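Local coordinates for protein 4-carboxymuconolactone decarboxylase (Sinorhizobium meliloti, PDB 4G9Q) that probably acts as a decarboxylase of the carboxymuconolactone type, or has peroxiredoxin-like activity, as an all-helical trimer, at residues S77-A82 against T207-I212; Q99-G104 against A138-G143; I114-Y119 against R201-V206. One frame throughout, in Å; residues are numbered along the deposited sequence.

In the fold
Contacts 1 and 3 share helix 200-213 and sit in the middle of the chain, their centres about 8 Å apart. Thr207 joins them: its OG1 lies 2.7 Å from NE2 of His116, a probable hydrogen bond, while CB of Ala210 packs 3.6 Å from CD2 of Leu117. Contact 2 lies at the surface, its centre about 19 Å from the centre of each of the others. It meets contact 1 through Ser77, whose OG is 2.7 Å from ND2 of Asn103, again a probable hydrogen bond, but it does not touch contact 3. Contacts 1 and 3 each join the two carboxymuconolactone decarboxylase-family regions of the chain.

Contact 1: residues S77-A82 against T207-I212; sequences SLVTIA and TIAALI
Ala82 and Ala209 meet methyl to methyl, CB to CB at 3.8 Å, where helix 73-86 crosses helix 200-213 near the centre of the chain. Both methyls point toward the opposing helix. A second apolar contact comes from Val79, one turn earlier than Ala82. With CG1 anti to the backbone N (chi1 168°), that branch is the one turned to Ala209, its CG1 4.1 Å from the Ala209 CB. The Ala209 methyl is thus flanked by two side chains of the other helix.

The rest of the contact is between side chain and backbone. The same Ala209 CB sits 3.9 Å from the carbonyl O of Val79, and the Ala82 CB lies 4.3 Å from the backbone N of Ala210. Such approaches require little bulk between the helices, and the CA atoms of Ala82 and Ala210 are in fact only 5.3 Å apart. The axes of the two short segments pass at 8.3 Å with a crossing angle of -41°.

Polar side chains of these segments find partners elsewhere: Thr80 OG1 is hydrogen-bonded to Arg76 O and His243 NE2, and Thr207 OG1 to Arg203 O. Leu117 of helix 107-120 packs on both Ala82 and Ala210, while Leu244 of helix 234-248 packs on Val79.

The crossing joins the two family regions of the chain. All four touching residues are buried and three are alanines, so the chemistry is that of a close crossing of small apolar side chains over helix backbone, in which shape rather than polar pairing sets the fit.

Contact 2: residues Q99-G104 against A138-G143; sequences QALENG and AKRGIG
Glu102 takes hold of Arg140 with a single carboxylate oxygen. OE1 accepts from NH1 at 3.0 Å, with an N-H...O angle of 146°, and more weakly from NH2 at 3.3 Å, so the salt bridge is a fork of two nitrogens on one oxygen. The carboxylate and guanidinium planes stand 83° apart, which rules out a flat, two-oxygen pairing. NH1 approaches OE1 nearly in line with the C-O bond, while the oxygen itself lies near the guanidinium edge, somewhat tilted from its plane.

Leu101 supplies the apolar half of the contact. Its CB lies over one face of the guanidinium, 3.7 Å from NH2, and its CD1 comes within 4.0 Å of Arg140 CG, as the two side chains run past each other in opposite directions. Arg140 bends at chi2 and chi3 on the way to this place. Glu102 starts with CG anti to the backbone N (chi1 -166°) and then bends at chi2, which carries OE1 to the arginine.

Further out, NH1 of Arg140 has a second acidic partner in Asp98 OD1, so two carboxylates probably share its positive charge. Both backbones turn close by: Gly104 and Gly141 each end a helix with positive phi in a Schellman motif. At Gly104 the backbone angles would push a side chain into the preceding carbonyl, reason enough for a glycine.

The contact thus joins the C-terminal ends of helices 93-102 and 130-139 at the surface of this strand-free chain. Phe137 of helix 130-139 and Pro107 of helix 107-120 each pack against both Leu101 and Ile142, tying the three helices together.

Contact 3: residues I114-Y119 against R201-V206; sequences ITHLAY and RDRSLV
Arg203 and Val206 carry the 201-206 side of this buried contact, and both meet His116 of helix 107-120. The segment begins beside helix 73-86, to which Arg201 and Asp202 are salt-bridged through Asp75 and Arg74.

Arg203 comes next and lies across the imidazole. Its CG sits over one face of the ring, 3.5 Å from the centroid, a CH-pi contact displaced toward the rim at CE1. The chain then bends at chi3 (-65°), bringing NH1 round to 3.2 Å from ND1 of His116, which lies at the guanidinium edge. The two planes are turned 57° from each other. Beyond the ring, NH2 of Arg203 bonds to Arg195 O and makes a salt bridge with Glu112.

Val206, one turn on, puts CG2 4.1 Å from CD2 of His116, and its carbonyl O is 4.3 Å from Leu117 CD2. The ring's other nitrogen, NE2, is hydrogen-bonded to Thr207 OG1, while Tyr120 stacks with the imidazole and Trp193 meets it edge-to-face. Without the imidazole, as with an alanine here, Thr207 OG1 would probably lose this partner and a gap would open beside Arg203 CG.

In the fold, the contact joins helix 107-120 to helix 200-213 across the two family regions, close to where Tyr119 meets Tyr56 and Arg60 of the second subunit. Its chemistry is mixed in character: aliphatic carbons of Arg203 and Val206 pack on the imidazole, Glu112 probably offsets the charge of the buried guanidinium, and the Arg195 carbonyl accepts one of its N-H bonds.

Contact 1: residues S77-A82 against T207-I212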
loop_
_atom_site.group_PDB
_atom_site.type_symbol
_atom_site.label_atom_id
_atom_site.label_comp_id
_atom_site.label_asym_id
_atom_site.label_seq_id
_atom_site.Cartn_x
_atom_site.Cartn_y
_atom_site.Cartn_z
ATOM N N SER A 77 -6.932 20.528 3.265
ATOM C CA SER A 77 -8.005 19.552 3.455
ATOM C C SER A 77 -8.182 18.647 2.229
ATOM O O SER A 77 -8.328 17.434 2.376
ATOM C CB SER A 77 -9.320 20.244 3.821
ATOM O OG SER A 77 -9.309 20.683 5.172
ATOM N N LEU A 78 -8.150 19.230 1.029
ATOM C CA LEU A 78 -8.225 18.441 -0.203
ATOM C C LEU A 78 -7.057 17.465 -0.329
ATOM O O LEU A 78 -7.248 16.302 -0.685
ATOM C CB LEU A 78 -8.289 19.344 -1.438
ATOM C CG LEU A 78 -9.656 19.947 -1.773
ATOM C CD1 LEU A 78 -9.483 21.005 -2.851
ATOM C CD2 LEU A 78 -10.651 18.871 -2.212
ATOM N N VAL A 79 -5.853 17.949 -0.030
ATOM C CA VAL A 79 -4.641 17.124 -0.063
ATOM C C VAL A 79 -4.733 15.966 0.935
ATOM O O VAL A 79 -4.365 14.825 0.622
ATOM C CB VAL A 79 -3.387 17.981 0.219
ATOM C CG1 VAL A 79 -2.158 17.114 0.472
ATOM C CG2 VAL A 79 -3.131 18.937 -0.949
ATOM N N THR A 80 -5.234 16.269 2.129
ATOM C CA THR A 80 -5.343 15.276 3.197
ATOM C C THR A 80 -6.383 14.206 2.851
ATOM O O THR A 80 -6.117 13.009 3.000
ATOM C CB THR A 80 -5.675 15.936 4.544
ATOM O OG1 THR A 80 -4.711 16.964 4.807
ATOM C CG2 THR A 80 -5.629 14.906 5.684
ATOM N N ILE A 81 -7.553 14.637 2.375
ATOM C CA ILE A 81 -8.583 13.683 1.953
ATOM C C ILE A 81 -8.043 12.752 0.862
ATOM O O ILE A 81 -8.209 11.527 0.940
ATOM C CB ILE A 81 -9.882 14.395 1.507
ATOM C CG1 ILE A 81 -10.614 14.947 2.738
ATOM C CG2 ILE A 81 -10.791 13.445 0.725
ATOM C CD1 ILE A 81 -11.783 15.839 2.376
ATOM N N ALA A 82 -7.373 13.328 -0.132
ATOM C CA ALA A 82 -6.795 12.533 -1.221
ATOM C C ALA A 82 -5.798 11.499 -0.688
ATOM O O ALA A 82 -5.834 10.330 -1.089
ATOM C CB ALA A 82 -6.157 13.438 -2.266
ATOM N N THR A 207 -4.999 14.703 -7.622
ATOM C CA THR A 207 -4.244 13.682 -8.350
ATOM C C THR A 207 -2.792 13.621 -7.869
ATOM O O THR A 207 -2.305 12.540 -7.530
ATOM C CB THR A 207 -4.297 13.886 -9.881
ATOM O OG1 THR A 207 -5.665 13.988 -10.292
ATOM C CG2 THR A 207 -3.635 12.717 -10.613
ATOM N N ILE A 208 -2.105 14.761 -7.816
ATOM C CA ILE A 208 -0.707 14.730 -7.359
ATOM C C ILE A 208 -0.613 14.240 -5.911
ATOM O O ILE A 208 0.300 13.485 -5.571
ATOM C CB ILE A 208 0.092 16.059 -7.613
ATOM C CG1 ILE A 208 -0.483 17.245 -6.828
ATOM C CG2 ILE A 208 0.183 16.349 -9.132
ATOM C CD1 ILE A 208 0.439 18.475 -6.812
ATOM N N ALA A 209 -1.587 14.617 -5.080
ATOM C CA ALA A 209 -1.605 14.173 -3.680
ATOM C C ALA A 209 -1.747 12.656 -3.582
ATOM O O ALA A 209 -1.010 12.001 -2.837
ATOM C CB ALA A 209 -2.717 14.879 -2.893
ATOM N N ALA A 210 -2.677 12.100 -4.355
ATOM C CA ALA A 210 -2.912 10.657 -4.358
ATOM C C ALA A 210 -1.694 9.876 -4.855
ATOM O O ALA A 210 -1.377 8.814 -4.317
ATOM C CB ALA A 210 -4.139 10.319 -5.191
ATOM N N LEU A 211 -1.023 10.409 -5.878
ATOM C CA LEU A 211 0.160 9.765 -6.462
ATOM C C LEU A 211 1.330 9.757 -5.491
ATOM O O LEU A 211 1.967 8.720 -5.283
ATOM C CB LEU A 211 0.596 10.484 -7.746
ATOM C CG LEU A 211 -0.339 10.431 -8.953
ATOM C CD1 LEU A 211 0.185 11.335 -10.063
ATOM C CD2 LEU A 211 -0.512 9.012 -9.447
ATOM N N ILE A 212 1.609 10.920 -4.913
ATOM C CA ILE A 212 2.700 11.059 -3.944
ATOM C C ILE A 212 2.457 10.135 -2.750
ATOM O O ILE A 212 3.386 9.495 -2.251
ATOM C CB ILE A 212 2.882 12.532 -3.493
ATOM C CG1 ILE A 212 3.370 13.392 -4.668
ATOM C CG2 ILE A 212 3.879 12.634 -2.333
ATOM C CD1 ILE A 212 3.217 14.888 -4.455
#

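Contact 2: residues Q99-G104 against A138-G143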
loop_
_atom_site.group_PDB
_atom_site.type_symbol
_atom_site.label_atom_id
_atom_site.label_comp_id
_atom_site.label_asym_id
_atom_site.label_seq_id
_atom_site.Cartn_x
_atom_site.Cartn_y
_atom_site.Cartn_z
ATOM N N GLN A 99 -13.741 18.232 8.833
ATOM C CA GLN A 99 -12.797 19.347 8.872
ATOM C C GLN A 99 -12.710 20.046 7.524
ATOM O O GLN A 99 -12.621 21.271 7.465
ATOM C CB GLN A 99 -11.409 18.878 9.304
ATOM C CG GLN A 99 -11.255 18.644 10.800
ATOM C CD GLN A 99 -11.443 19.906 11.629
ATOM O OE1 GLN A 99 -10.822 20.941 11.372
ATOM N NE2 GLN A 99 -12.304 19.819 12.638
ATOM N N ALA A 100 -12.739 19.270 6.439
ATOM C CA ALA A 100 -12.688 19.849 5.094
ATOM C C ALA A 100 -13.873 20.782 4.849
ATOM O O ALA A 100 -13.710 21.892 4.337
ATOM C CB ALA A 100 -12.642 18.751 4.039
ATOM N N LEU A 101 -15.063 20.326 5.234
ATOM C CA LEU A 101 -16.280 21.128 5.115
ATOM C C LEU A 101 -16.173 22.417 5.933
ATOM O O LEU A 101 -16.522 23.498 5.450
ATOM C CB LEU A 101 -17.502 20.307 5.535
ATOM C CG LEU A 101 -17.849 19.102 4.652
ATOM C CD1 LEU A 101 -18.862 18.211 5.343
ATOM C CD2 LEU A 101 -18.373 19.556 3.290
ATOM N N GLU A 102 -15.666 22.296 7.160
ATOM C CA GLU A 102 -15.405 23.461 8.015
ATOM C C GLU A 102 -14.403 24.423 7.356
ATOM O O GLU A 102 -14.544 25.646 7.457
ATOM C CB GLU A 102 -14.904 23.004 9.390
ATOM C CG GLU A 102 -14.911 24.087 10.471
ATOM C CD GLU A 102 -16.312 24.483 10.932
ATOM O OE1 GLU A 102 -17.281 23.722 10.701
ATOM O OE2 GLU A 102 -16.439 25.570 11.537
ATOM N N ASN A 103 -13.415 23.857 6.660
ATOM C CA ASN A 103 -12.385 24.637 5.969
ATOM C C ASN A 103 -12.809 25.216 4.617
ATOM O O ASN A 103 -12.022 25.899 3.952
ATOM C CB ASN A 103 -11.106 23.812 5.810
ATOM C CG ASN A 103 -10.406 23.562 7.133
ATOM O OD1 ASN A 103 -10.665 24.243 8.126
ATOM N ND2 ASN A 103 -9.516 22.580 7.152
ATOM N N GLY A 104 -14.043 24.933 4.213
ATOM C CA GLY A 104 -14.616 25.548 3.022
ATOM C C GLY A 104 -14.557 24.720 1.754
ATOM O O GLY A 104 -14.861 25.228 0.673
ATOM N N ALA A 138 -24.064 13.239 6.874
ATOM C CA ALA A 138 -25.299 13.118 7.663
ATOM C C ALA A 138 -25.300 14.040 8.883
ATOM O O ALA A 138 -26.303 14.697 9.160
ATOM C CB ALA A 138 -25.542 11.670 8.080
ATOM N N LYS A 139 -24.170 14.101 9.589
ATOM C CA LYS A 139 -24.032 14.947 10.781
ATOM C C LYS A 139 -24.199 16.437 10.466
ATOM O O LYS A 139 -24.660 17.204 11.316
ATOM C CB LYS A 139 -22.679 14.709 11.470
ATOM C CG LYS A 139 -22.385 13.251 11.827
ATOM C CD LYS A 139 -22.910 12.846 13.198
ATOM C CE LYS A 139 -22.455 11.428 13.563
ATOM N NZ LYS A 139 -20.961 11.295 13.613
ATOM N N ARG A 140 -23.828 16.831 9.247
ATOM C CA ARG A 140 -23.883 18.231 8.809
ATOM C C ARG A 140 -25.160 18.569 8.033
ATOM O O ARG A 140 -25.331 19.705 7.575
ATOM C CB ARG A 140 -22.670 18.568 7.930
ATOM C CG ARG A 140 -21.306 18.214 8.516
ATOM C CD ARG A 140 -20.728 19.310 9.383
ATOM N NE ARG A 140 -20.323 20.491 8.620
ATOM C CZ ARG A 140 -19.331 21.308 8.964
ATOM N NH1 ARG A 140 -18.602 21.071 10.049
ATOM N NH2 ARG A 140 -19.054 22.363 8.211
ATOM N N GLY A 141 -26.037 17.579 7.867
ATOM C CA GLY A 141 -27.279 17.744 7.107
ATOM C C GLY A 141 -27.049 17.969 5.625
ATOM O O GLY A 141 -27.813 18.689 4.970
ATOM N N ILE A 142 -25.995 17.352 5.094
ATOM C CA ILE A 142 -25.663 17.470 3.673
ATOM C C ILE A 142 -26.430 16.433 2.861
ATOM O O ILE A 142 -26.120 15.241 2.898
ATOM C CB ILE A 142 -24.134 17.331 3.414
ATOM C CG1 ILE A 142 -23.326 18.365 4.219
ATOM C CG2 ILE A 142 -23.823 17.417 1.904
ATOM C CD1 ILE A 142 -23.684 19.818 3.943
ATOM N N GLY A 143 -27.444 16.892 2.132
ATOM C CA GLY A 143 -28.257 15.998 1.315
ATOM C C GLY A 143 -27.645 15.737 -0.050
ATOM O O GLY A 143 -26.634 16.349 -0.422
#

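Contact 3: residues I114-Y119 against R201-V206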
loop_
_atom_site.group_PDB
_atom_site.type_symbol
_atom_site.label_atom_id
_atom_site.label_comp_id
_atom_site.label_asym_id
_atom_site.label_seq_id
_atom_site.Cartn_x
_atom_site.Cartn_y
_atom_site.Cartn_z
ATOM N N ILE A 114 -13.769 11.731 -4.495
ATOM C CA ILE A 114 -14.030 10.297 -4.377
ATOM C C ILE A 114 -14.166 9.651 -5.765
ATOM O O ILE A 114 -13.525 8.641 -6.048
ATOM C CB ILE A 114 -15.251 10.035 -3.463
ATOM C CG1 ILE A 114 -14.900 10.480 -2.036
ATOM C CG2 ILE A 114 -15.658 8.556 -3.492
ATOM C CD1 ILE A 114 -16.086 10.683 -1.110
ATOM N N THR A 115 -14.972 10.256 -6.636
ATOM C CA THR A 115 -15.159 9.724 -7.986
ATOM C C THR A 115 -13.864 9.735 -8.791
ATOM O O THR A 115 -13.545 8.764 -9.488
ATOM C CB THR A 115 -16.266 10.486 -8.723
ATOM O OG1 THR A 115 -17.491 10.315 -8.000
ATOM C CG2 THR A 115 -16.440 9.970 -10.146
ATOM N N HIS A 116 -13.121 10.835 -8.689
ATOM C CA HIS A 116 -11.853 10.964 -9.379
ATOM C C HIS A 116 -10.875 9.882 -8.936
ATOM O O HIS A 116 -10.201 9.266 -9.763
ATOM C CB HIS A 116 -11.242 12.349 -9.139
ATOM C CG HIS A 116 -10.055 12.627 -10.004
ATOM N ND1 HIS A 116 -10.169 12.919 -11.345
ATOM C CD2 HIS A 116 -8.729 12.632 -9.726
ATOM C CE1 HIS A 116 -8.964 13.090 -11.859
ATOM N NE2 HIS A 116 -8.073 12.925 -10.897
ATOM N N LEU A 117 -10.813 9.647 -7.628
ATOM C CA LEU A 117 -9.868 8.675 -7.095
ATOM C C LEU A 117 -10.299 7.220 -7.267
ATOM O O LEU A 117 -9.475 6.324 -7.102
ATOM C CB LEU A 117 -9.485 9.004 -5.647
ATOM C CG LEU A 117 -8.727 10.336 -5.518
ATOM C CD1 LEU A 117 -8.306 10.547 -4.081
ATOM C CD2 LEU A 117 -7.522 10.416 -6.462
ATOM N N ALA A 118 -11.564 6.982 -7.628
ATOM C CA ALA A 118 -11.975 5.642 -8.073
ATOM C C ALA A 118 -11.109 5.225 -9.260
ATOM O O ALA A 118 -10.650 4.080 -9.346
ATOM C CB ALA A 118 -13.447 5.625 -8.454
ATOM N N TYR A 119 -10.860 6.177 -10.157
ATOM C CA TYR A 119 -10.039 5.923 -11.334
ATOM C C TYR A 119 -8.546 5.947 -11.026
ATOM O O TYR A 119 -7.800 5.119 -11.537
ATOM C CB TYR A 119 -10.352 6.934 -12.433
ATOM C CG TYR A 119 -11.737 6.776 -13.008
ATOM C CD1 TYR A 119 -11.972 5.917 -14.086
ATOM C CD2 TYR A 119 -12.812 7.486 -12.477
ATOM C CE1 TYR A 119 -13.259 5.775 -14.624
ATOM C CE2 TYR A 119 -14.094 7.344 -13.000
ATOM C CZ TYR A 119 -14.310 6.491 -14.065
ATOM O OH TYR A 119 -15.577 6.368 -14.577
ATOM N N ARG A 201 -7.451 22.925 -11.619
ATOM C CA ARG A 201 -6.392 23.083 -10.617
ATOM C C ARG A 201 -6.568 22.124 -9.440
ATOM O O ARG A 201 -5.605 21.494 -8.990
ATOM C CB ARG A 201 -6.365 24.521 -10.103
ATOM C CG ARG A 201 -5.329 24.766 -9.021
ATOM C CD ARG A 201 -5.903 25.709 -7.991
ATOM N NE ARG A 201 -4.953 26.059 -6.938
ATOM C CZ ARG A 201 -5.071 25.704 -5.662
ATOM N NH1 ARG A 201 -6.098 24.968 -5.252
ATOM N NH2 ARG A 201 -4.158 26.102 -4.786
ATOM N N ASP A 202 -7.800 22.030 -8.945
ATOM C CA ASP A 202 -8.119 21.191 -7.796
ATOM C C ASP A 202 -8.105 19.703 -8.140
ATOM O O ASP A 202 -7.708 18.882 -7.315
ATOM C CB ASP A 202 -9.471 21.588 -7.202
ATOM C CG ASP A 202 -9.467 23.000 -6.646
ATOM O OD1 ASP A 202 -8.456 23.393 -6.029
ATOM O OD2 ASP A 202 -10.474 23.717 -6.817
ATOM N N ARG A 203 -8.541 19.360 -9.350
ATOM C CA ARG A 203 -8.478 17.967 -9.802
ATOM C C ARG A 203 -7.022 17.512 -9.923
ATOM O O ARG A 203 -6.680 16.394 -9.541
ATOM C CB ARG A 203 -9.229 17.774 -11.121
ATOM C CG ARG A 203 -9.516 16.312 -11.453
ATOM C CD ARG A 203 -10.324 16.163 -12.743
ATOM N NE ARG A 203 -11.665 16.742 -12.634
ATOM C CZ ARG A 203 -12.723 16.115 -12.118
ATOM N NH1 ARG A 203 -12.619 14.877 -11.640
ATOM N NH2 ARG A 203 -13.892 16.738 -12.070
ATOM N N SER A 204 -6.169 18.393 -10.435
ATOM C CA SER A 204 -4.737 18.115 -10.506
ATOM C C SER A 204 -4.130 18.024 -9.107
ATOM O O SER A 204 -3.283 17.163 -8.854
ATOM C CB SER A 204 -4.026 19.182 -11.337
ATOM O OG SER A 204 -4.325 19.017 -12.718
ATOM N N LEU A 205 -4.568 18.909 -8.210
ATOM C CA LEU A 205 -4.120 18.890 -6.814
ATOM C C LEU A 205 -4.400 17.537 -6.150
ATOM O O LEU A 205 -3.506 16.938 -5.551
ATOM C CB LEU A 205 -4.766 20.032 -6.017
ATOM C CG LEU A 205 -4.426 20.127 -4.525
ATOM C CD1 LEU A 205 -2.925 20.327 -4.327
ATOM C CD2 LEU A 205 -5.210 21.248 -3.859
ATOM N N VAL A 206 -5.636 17.056 -6.256
ATOM C CA VAL A 206 -5.983 15.766 -5.651
ATOM C C VAL A 206 -5.222 14.607 -6.310
ATOM O O VAL A 206 -4.833 13.657 -5.630
ATOM C CB VAL A 206 -7.520 15.494 -5.594
ATOM C CG1 VAL A 206 -8.213 16.479 -4.642
ATOM C CG2 VAL A 206 -8.161 15.542 -6.960
#